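Local coordinates for centrosomal protein of 104 kDa (Homo sapiens, PDB 5LPH) that is required for ciliogenesis and for the structural integrity of the ciliary tip, and interacts with tubulin, the piece described here being its TOG domain, at residues E34-E39 with E54-T59; Y259-D264 with I271-I276. All coordinates share one frame; numbering follows the deposited sequence.

Interaction 1 (E34-E39 with E54-T59); sequences EKALRE and EAYCKT
A single hydrogen bond joins Glu39 to Tyr56: the phenol donates from OH to Glu39 OE2 over 2.7 Å. The acceptor is met on its anti side, 25° out of the carboxylate plane, while OE2 itself lies in the plane of the ring, at its edge. Glu39 suits this place because its extended chain, with CG anti to the backbone N (chi1 -169°), carries the carboxylate to the end of the phenol. Apolar contact is made by the same ring nearer its CB, where Ala36 CB rests 3.5 Å from Tyr56 CE2; the small methyl lets the ring come close to helix 34-39. Within that helix, Arg38 grips Glu34 side-on, NE and NH2 both reaching OE2, and NE stands 2.8 Å from it in a salt bridge. Around the ring, Arg99 of helix 83-100 makes a cation-pi contact and Phe95 packs against it. A phenylalanine in place of Tyr56 would probably keep the contact with Ala36 but leave Glu39 OE2 without its hydroxyl donor. Tyr56, the last residue of helix 49-56, here joins that helix to helix 34-39 among the opening helices of the all-helical TOG domain, a fold built of HEAT repeats.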
ATOM      1  N   GLU A  34      15.580  13.188 -22.130  1.00 58.12           N
ATOM      2  CA  GLU A  34      14.624  12.854 -23.192  1.00 60.45           C
ATOM      3  C   GLU A  34      13.595  11.816 -22.718  1.00 61.06           C
ATOM      4  O   GLU A  34      12.406  11.948 -23.010  1.00 58.11           O
ATOM      5  CB  GLU A  34      15.351  12.365 -24.454  1.00 62.77           C
ATOM      6  CG  GLU A  34      14.467  12.212 -25.691  1.00 67.02           C
ATOM      7  CD  GLU A  34      13.710  13.482 -26.061  1.00 71.93           C
ATOM      8  OE1 GLU A  34      14.301  14.586 -25.989  1.00 74.11           O
ATOM      9  OE2 GLU A  34      12.512  13.383 -26.417  1.00 74.06           O
ATOM     10  N   LYS A  35      14.059  10.812 -21.972  1.00 62.73           N
ATOM     11  CA  LYS A  35      13.189   9.782 -21.384  1.00 62.78           C
ATOM     12  C   LYS A  35      12.162  10.357 -20.405  1.00 58.91           C
ATOM     13  O   LYS A  35      10.978  10.005 -20.464  1.00 58.21           O
ATOM     14  CB  LYS A  35      14.037   8.715 -20.675  1.00 67.39           C
ATOM     15  CG  LYS A  35      13.236   7.637 -19.955  1.00 71.79           C
ATOM     16  CD  LYS A  35      14.054   6.350 -19.802  1.00 76.16           C
ATOM     17  CE  LYS A  35      13.872   5.441 -20.990  1.00 78.64           C
ATOM     18  NZ  LYS A  35      14.685   4.196 -20.915  1.00 79.97           N
ATOM     19  N   ALA A  36      12.627  11.224 -19.507  1.00 54.60           N
ATOM     20  CA  ALA A  36      11.761  11.878 -18.513  1.00 51.99           C
ATOM     21  C   ALA A  36      10.714  12.789 -19.155  1.00 50.83           C
ATOM     22  O   ALA A  36       9.584  12.898 -18.677  1.00 49.20           O
ATOM     23  CB  ALA A  36      12.606  12.675 -17.537  1.00 51.01           C
ATOM     24  N   LEU A  37      11.119  13.441 -20.240  1.00 50.08           N
ATOM     25  CA  LEU A  37      10.269  14.353 -20.999  1.00 50.11           C
ATOM     26  C   LEU A  37       9.039  13.639 -21.564  1.00 49.76           C
ATOM     27  O   LEU A  37       7.920  14.144 -21.453  1.00 50.04           O
ATOM     28  CB  LEU A  37      11.089  14.977 -22.139  1.00 51.49           C
ATOM     29  CG  LEU A  37      10.932  16.438 -22.545  1.00 52.84           C
ATOM     30  CD1 LEU A  37      10.725  17.365 -21.355  1.00 53.76           C
ATOM     31  CD2 LEU A  37      12.176  16.828 -23.333  1.00 53.34           C
ATOM     32  N   ARG A  38       9.251  12.459 -22.148  1.00 51.95           N
ATOM     33  CA  ARG A  38       8.149  11.659 -22.716  1.00 55.52           C
ATOM     34  C   ARG A  38       7.292  11.022 -21.621  1.00 52.55           C
ATOM     35  O   ARG A  38       6.060  10.987 -21.722  1.00 54.15           O
ATOM     36  CB  ARG A  38       8.686  10.582 -23.673  1.00 58.39           C
ATOM     37  CG  ARG A  38       9.565  11.108 -24.812  1.00 62.38           C
ATOM     38  CD  ARG A  38       8.842  12.050 -25.779  1.00 64.81           C
ATOM     39  NE  ARG A  38       9.752  13.019 -26.401  1.00 66.75           N
ATOM     40  CZ  ARG A  38       9.382  14.005 -27.225  1.00 68.68           C
ATOM     41  NH1 ARG A  38       8.103  14.181 -27.569  1.00 66.54           N
ATOM     42  NH2 ARG A  38      10.308  14.828 -27.719  1.00 68.66           N
ATOM     43  N   GLU A  39       7.964  10.549 -20.576  1.00 51.19           N
ATOM     44  CA  GLU A  39       7.334   9.984 -19.380  1.00 51.75           C
ATOM     45  C   GLU A  39       6.409  10.993 -18.680  1.00 47.93           C
ATOM     46  O   GLU A  39       5.258  10.673 -18.364  1.00 47.15           O
ATOM     47  CB  GLU A  39       8.442   9.524 -18.420  1.00 55.97           C
ATOM     48  CG  GLU A  39       8.024   8.686 -17.228  1.00 58.83           C
ATOM     49  CD  GLU A  39       9.218   8.343 -16.344  1.00 61.33           C
ATOM     50  OE1 GLU A  39       9.575   7.150 -16.267  1.00 65.47           O
ATOM     51  OE2 GLU A  39       9.822   9.264 -15.752  1.00 59.24           O
ATOM     52  N   GLU A  54      12.080  20.580 -11.263  1.00 37.58           N
ATOM     53  CA  GLU A  54      12.393  20.537  -9.827  1.00 41.04           C
ATOM     54  C   GLU A  54      12.233  19.127  -9.241  1.00 42.25           C
ATOM     55  O   GLU A  54      13.145  18.608  -8.589  1.00 43.59           O
ATOM     56  CB  GLU A  54      11.473  21.463  -9.033  1.00 44.35           C
ATOM     57  CG  GLU A  54      11.898  22.908  -8.884  1.00 47.30           C
ATOM     58  CD  GLU A  54      11.105  23.579  -7.771  1.00 50.57           C
ATOM     59  OE1 GLU A  54       9.892  23.799  -7.977  1.00 54.08           O
ATOM     60  OE2 GLU A  54      11.681  23.852  -6.689  1.00 52.73           O
ATOM     61  N   ALA A  55      11.068  18.526  -9.488  1.00 40.46           N
ATOM     62  CA  ALA A  55      10.734  17.187  -8.983  1.00 38.90           C
ATOM     63  C   ALA A  55      11.658  16.082  -9.480  1.00 37.53           C
ATOM     64  O   ALA A  55      11.879  15.111  -8.765  1.00 38.05           O
ATOM     65  CB  ALA A  55       9.287  16.841  -9.319  1.00 38.55           C
ATOM     66  N   TYR A  56      12.190  16.232 -10.693  1.00 38.30           N
ATOM     67  CA  TYR A  56      13.081  15.233 -11.310  1.00 39.16           C
ATOM     68  C   TYR A  56      14.576  15.417 -11.035  1.00 40.60           C
ATOM     69  O   TYR A  56      15.361  14.507 -11.313  1.00 44.08           O
ATOM     70  CB  TYR A  56      12.881  15.212 -12.834  1.00 39.83           C
ATOM     71  CG  TYR A  56      11.835  14.228 -13.308  1.00 40.30           C
ATOM     72  CD1 TYR A  56      10.477  14.524 -13.211  1.00 40.46           C
ATOM     73  CD2 TYR A  56      12.201  13.013 -13.872  1.00 40.40           C
ATOM     74  CE1 TYR A  56       9.515  13.632 -13.648  1.00 41.46           C
ATOM     75  CE2 TYR A  56      11.243  12.109 -14.315  1.00 41.33           C
ATOM     76  CZ  TYR A  56       9.901  12.425 -14.195  1.00 40.75           C
ATOM     77  OH  TYR A  56       8.933  11.556 -14.622  1.00 40.75           O
ATOM     78  N   CYS A  57      14.984  16.572 -10.516  1.00 42.60           N
ATOM     79  CA  CYS A  57      16.413  16.907 -10.469  1.00 44.81           C
ATOM     80  C   CYS A  57      17.151  16.239  -9.300  1.00 46.02           C
ATOM     81  O   CYS A  57      16.537  15.653  -8.401  1.00 46.29           O
ATOM     82  CB  CYS A  57      16.606  18.421 -10.441  1.00 45.05           C
ATOM     83  SG  CYS A  57      16.338  19.182  -8.842  1.00 47.04           S
ATOM     84  N   LYS A  58      18.475  16.355  -9.322  1.00 46.73           N
ATOM     85  CA  LYS A  58      19.352  15.652  -8.383  1.00 47.61           C
ATOM     86  C   LYS A  58      19.526  16.339  -7.023  1.00 44.48           C
ATOM     87  O   LYS A  58      20.253  15.828  -6.179  1.00 45.28           O
ATOM     88  CB  LYS A  58      20.722  15.418  -9.034  1.00 52.17           C
ATOM     89  CG  LYS A  58      20.705  14.325 -10.087  1.00 57.14           C
ATOM     90  CD  LYS A  58      22.003  14.307 -10.880  1.00 62.21           C
ATOM     91  CE  LYS A  58      22.022  13.182 -11.906  1.00 64.49           C
ATOM     92  NZ  LYS A  58      23.226  13.283 -12.774  1.00 66.23           N
ATOM     93  N   THR A  59      18.869  17.480  -6.810  1.00 41.25           N
ATOM     94  CA  THR A  59      18.977  18.226  -5.561  1.00 40.72           C
ATOM     95  C   THR A  59      17.728  17.978  -4.715  1.00 39.43           C
ATOM     96  O   THR A  59      16.637  18.442  -5.066  1.00 38.16           O
ATOM     97  CB  THR A  59      19.151  19.736  -5.855  1.00 40.89           C
ATOM     98  OG1 THR A  59      20.213  19.905  -6.799  1.00 41.26           O
ATOM     99  CG2 THR A  59      19.480  20.521  -4.597  1.00 40.58           C
TER

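Interaction 2 (Y259-D264 with I271-I276); sequences YLPPDD and ILYKTI
The backbone of 259-264 runs past the start of helix 271-283 without pairing to it, coming nearest where Pro261 faces Tyr273, 8.7 Å apart from CA to CA, a gap that side chains must span. Tyr273 does most of this work. Its CB points toward the loop, and with CG anti to the carbonyl carbon (chi1 -74°) the ring is carried out to meet two neighbours in different ways. Pro261 takes one face: its CG sits 3.9 Å above the ring plane, offset toward the rim, and the two side chains cross at about a right angle. The nearest atoms are Pro261 CD and Tyr273 CE1, 3.7 Å apart. Proline suits this position because its ring offers a compact, rigid apolar surface to an aromatic face. Leu260 comes instead to the ring edge, its CD2 lying near the ring plane and 4.0 Å from Tyr273 CE1. The branched leucine side chain brings that methyl in although its CB is not aimed at the helix. No hydrogen bond crosses between the segments, and the contact is one of van der Waals packing alone. On the helix itself, Thr275 folds its hydroxyl back to the preceding turn: OG1 donates to Ile271 O over 2.9 Å, and the backbone N of Thr275 reaches the same oxygen from the opposite face of its plane. The loop is tied to the residues that follow it, Asp263 forming a salt bridge with Arg268. Val227 of helix 219-229 touches both Leu260 and Tyr273, Phe280 further along helix 271-283 touches Leu260, and Ile276 packs on Val242 and Ile245 of helix 235-252, which sets the last helix against the two before it.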
ATOM      1  N   TYR A 259     -10.172 -25.261   3.270  1.00 64.64           N
ATOM      2  CA  TYR A 259      -8.938 -24.676   2.705  1.00 61.40           C
ATOM      3  C   TYR A 259      -7.650 -25.418   3.045  1.00 62.59           C
ATOM      4  O   TYR A 259      -6.602 -25.147   2.438  1.00 63.98           O
ATOM      5  CB  TYR A 259      -8.796 -23.211   3.133  1.00 57.55           C
ATOM      6  CG  TYR A 259      -9.895 -22.362   2.591  1.00 52.77           C
ATOM      7  CD1 TYR A 259      -9.787 -21.807   1.327  1.00 52.22           C
ATOM      8  CD2 TYR A 259     -11.063 -22.138   3.321  1.00 50.24           C
ATOM      9  CE1 TYR A 259     -10.806 -21.041   0.809  1.00 50.96           C
ATOM     10  CE2 TYR A 259     -12.094 -21.370   2.811  1.00 48.34           C
ATOM     11  CZ  TYR A 259     -11.957 -20.825   1.554  1.00 48.92           C
ATOM     12  OH  TYR A 259     -12.965 -20.079   1.020  1.00 48.75           O
ATOM     13  N   LEU A 260      -7.720 -26.327   4.018  1.00 65.89           N
ATOM     14  CA  LEU A 260      -6.558 -27.083   4.472  1.00 67.51           C
ATOM     15  C   LEU A 260      -6.662 -28.540   4.029  1.00 67.21           C
ATOM     16  O   LEU A 260      -7.727 -28.982   3.597  1.00 69.44           O
ATOM     17  CB  LEU A 260      -6.479 -27.025   5.999  1.00 67.30           C
ATOM     18  CG  LEU A 260      -6.145 -25.653   6.596  1.00 66.75           C
ATOM     19  CD1 LEU A 260      -6.806 -25.468   7.953  1.00 65.37           C
ATOM     20  CD2 LEU A 260      -4.637 -25.465   6.689  1.00 66.84           C
ATOM     21  N   PRO A 261      -5.558 -29.297   4.133  1.00 68.70           N
ATOM     22  CA  PRO A 261      -5.631 -30.755   3.974  1.00 71.58           C
ATOM     23  C   PRO A 261      -6.420 -31.442   5.112  1.00 79.08           C
ATOM     24  O   PRO A 261      -6.802 -30.777   6.082  1.00 77.83           O
ATOM     25  CB  PRO A 261      -4.157 -31.182   3.983  1.00 69.98           C
ATOM     26  CG  PRO A 261      -3.381 -29.962   3.637  1.00 70.08           C
ATOM     27  CD  PRO A 261      -4.163 -28.820   4.202  1.00 69.55           C
ATOM     28  N   PRO A 262      -6.665 -32.765   5.002  1.00 84.55           N
ATOM     29  CA  PRO A 262      -7.451 -33.450   6.031  1.00 84.87           C
ATOM     30  C   PRO A 262      -6.633 -33.762   7.290  1.00 85.37           C
ATOM     31  O   PRO A 262      -5.418 -33.999   7.206  1.00 82.56           O
ATOM     32  CB  PRO A 262      -7.892 -34.733   5.330  1.00 85.99           C
ATOM     33  CG  PRO A 262      -6.805 -35.019   4.351  1.00 86.77           C
ATOM     34  CD  PRO A 262      -6.172 -33.706   3.977  1.00 85.67           C
ATOM     35  N   ASP A 263      -7.307 -33.758   8.441  1.00 86.38           N
ATOM     36  CA  ASP A 263      -6.664 -33.985   9.742  1.00 88.86           C
ATOM     37  C   ASP A 263      -6.387 -35.479   9.968  1.00 92.41           C
ATOM     38  O   ASP A 263      -7.262 -36.234  10.406  1.00 87.91           O
ATOM     39  CB  ASP A 263      -7.533 -33.408  10.879  1.00 86.55           C
ATOM     40  CG  ASP A 263      -6.758 -33.191  12.184  1.00 84.81           C
ATOM     41  OD1 ASP A 263      -5.663 -33.770  12.370  1.00 83.46           O
ATOM     42  OD2 ASP A 263      -7.258 -32.427  13.037  1.00 82.52           O
ATOM     43  N   ASP A 264      -5.164 -35.901   9.661  1.00 98.23           N
ATOM     44  CA  ASP A 264      -4.730 -37.278   9.981  1.00100.43           C
ATOM     45  C   ASP A 264      -3.205 -37.364  10.067  1.00104.70           C
ATOM     46  O   ASP A 264      -2.477 -36.419   9.719  1.00104.20           O
ATOM     47  CB  ASP A 264      -5.335 -38.342   9.016  1.00 98.37           C
ATOM     48  CG  ASP A 264      -4.771 -38.273   7.603  1.00 97.68           C
ATOM     49  OD1 ASP A 264      -3.575 -38.554   7.439  1.00 95.78           O
ATOM     50  OD2 ASP A 264      -5.526 -37.993   6.646  1.00 95.54           O
ATOM     51  N   ILE A 271       5.792 -30.844   9.585  1.00 97.90           N
ATOM     52  CA  ILE A 271       5.876 -30.293  10.950  1.00 96.87           C
ATOM     53  C   ILE A 271       4.962 -29.067  11.171  1.00 96.74           C
ATOM     54  O   ILE A 271       4.444 -28.861  12.278  1.00 96.66           O
ATOM     55  CB  ILE A 271       7.355 -30.001  11.331  1.00 98.44           C
ATOM     56  CG1 ILE A 271       8.171 -31.309  11.338  1.00 99.38           C
ATOM     57  CG2 ILE A 271       7.484 -29.301  12.685  1.00 98.67           C
ATOM     58  CD1 ILE A 271       9.660 -31.111  11.154  1.00 99.80           C
ATOM     59  N   LEU A 272       4.741 -28.283  10.114  1.00 95.01           N
ATOM     60  CA  LEU A 272       3.906 -27.076  10.195  1.00 92.45           C
ATOM     61  C   LEU A 272       2.435 -27.435  10.357  1.00 87.98           C
ATOM     62  O   LEU A 272       1.736 -26.828  11.173  1.00 84.22           O
ATOM     63  CB  LEU A 272       4.097 -26.198   8.954  1.00 94.81           C
ATOM     64  CG  LEU A 272       5.533 -25.697   8.728  1.00 96.14           C
ATOM     65  CD1 LEU A 272       5.864 -25.605   7.245  1.00 96.24           C
ATOM     66  CD2 LEU A 272       5.779 -24.370   9.438  1.00 95.97           C
ATOM     67  N   TYR A 273       1.976 -28.419   9.584  1.00 84.57           N
ATOM     68  CA  TYR A 273       0.597 -28.915   9.699  1.00 84.44           C
ATOM     69  C   TYR A 273       0.328 -29.623  11.035  1.00 87.30           C
ATOM     70  O   TYR A 273      -0.789 -29.547  11.556  1.00 84.02           O
ATOM     71  CB  TYR A 273       0.223 -29.817   8.509  1.00 80.97           C
ATOM     72  CG  TYR A 273      -0.003 -29.044   7.223  1.00 76.13           C
ATOM     73  CD1 TYR A 273      -1.051 -28.132   7.117  1.00 73.79           C
ATOM     74  CD2 TYR A 273       0.837 -29.215   6.115  1.00 75.07           C
ATOM     75  CE1 TYR A 273      -1.254 -27.408   5.949  1.00 72.66           C
ATOM     76  CE2 TYR A 273       0.640 -28.498   4.941  1.00 72.62           C
ATOM     77  CZ  TYR A 273      -0.409 -27.597   4.865  1.00 72.78           C
ATOM     78  OH  TYR A 273      -0.619 -26.876   3.714  1.00 70.55           O
ATOM     79  N   LYS A 274       1.342 -30.286  11.597  1.00 89.73           N
ATOM     80  CA  LYS A 274       1.240 -30.815  12.964  1.00 92.77           C
ATOM     81  C   LYS A 274       0.878 -29.686  13.932  1.00 90.82           C
ATOM     82  O   LYS A 274      -0.121 -29.780  14.648  1.00 89.64           O
ATOM     83  CB  LYS A 274       2.536 -31.520  13.409  1.00 96.36           C
ATOM     84  CG  LYS A 274       2.647 -31.750  14.917  1.00 99.40           C
ATOM     85  CD  LYS A 274       3.769 -32.705  15.290  1.00100.70           C
ATOM     86  CE  LYS A 274       3.876 -32.844  16.803  1.00101.98           C
ATOM     87  NZ  LYS A 274       5.155 -33.472  17.234  1.00103.31           N
ATOM     88  N   THR A 275       1.685 -28.623  13.923  1.00 87.86           N
ATOM     89  CA  THR A 275       1.468 -27.446  14.782  1.00 86.46           C
ATOM     90  C   THR A 275       0.066 -26.843  14.616  1.00 85.42           C
ATOM     91  O   THR A 275      -0.570 -26.453  15.599  1.00 83.78           O
ATOM     92  CB  THR A 275       2.509 -26.338  14.501  1.00 86.31           C
ATOM     93  OG1 THR A 275       3.817 -26.912  14.380  1.00 83.77           O
ATOM     94  CG2 THR A 275       2.514 -25.285  15.616  1.00 87.19           C
ATOM     95  N   ILE A 276      -0.399 -26.773  13.368  1.00 84.90           N
ATOM     96  CA  ILE A 276      -1.724 -26.231  13.049  1.00 84.58           C
ATOM     97  C   ILE A 276      -2.837 -27.099  13.638  1.00 85.16           C
ATOM     98  O   ILE A 276      -3.712 -26.588  14.341  1.00 79.46           O
ATOM     99  CB  ILE A 276      -1.919 -26.070  11.515  1.00 84.79           C
ATOM    100  CG1 ILE A 276      -1.017 -24.947  10.988  1.00 85.80           C
ATOM    101  CG2 ILE A 276      -3.375 -25.762  11.167  1.00 83.70           C
ATOM    102  CD1 ILE A 276      -0.755 -24.995   9.497  1.00 86.69           C
TER

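Overall arrangement
Interactions 1 and 2 lie on opposite sides of the centre of the chain, about 53 Å apart between centres and about 39 Å between nearest atoms, so neither touches the other. They follow in series along the sequence: 34-39 with 54-59 belongs to the opening helices, 259-264 with 271-276 to the closing loop and last helix, and the row of helices between them spans the elongated domain. Both turn on a tyrosine, but differently. In interaction 1 its hydroxyl is hydrogen-bonded to a carboxylate, whereas in interaction 2 the ring meets only apolar groups of the other segment. One lies near the start of the modelled chain and the other near its end.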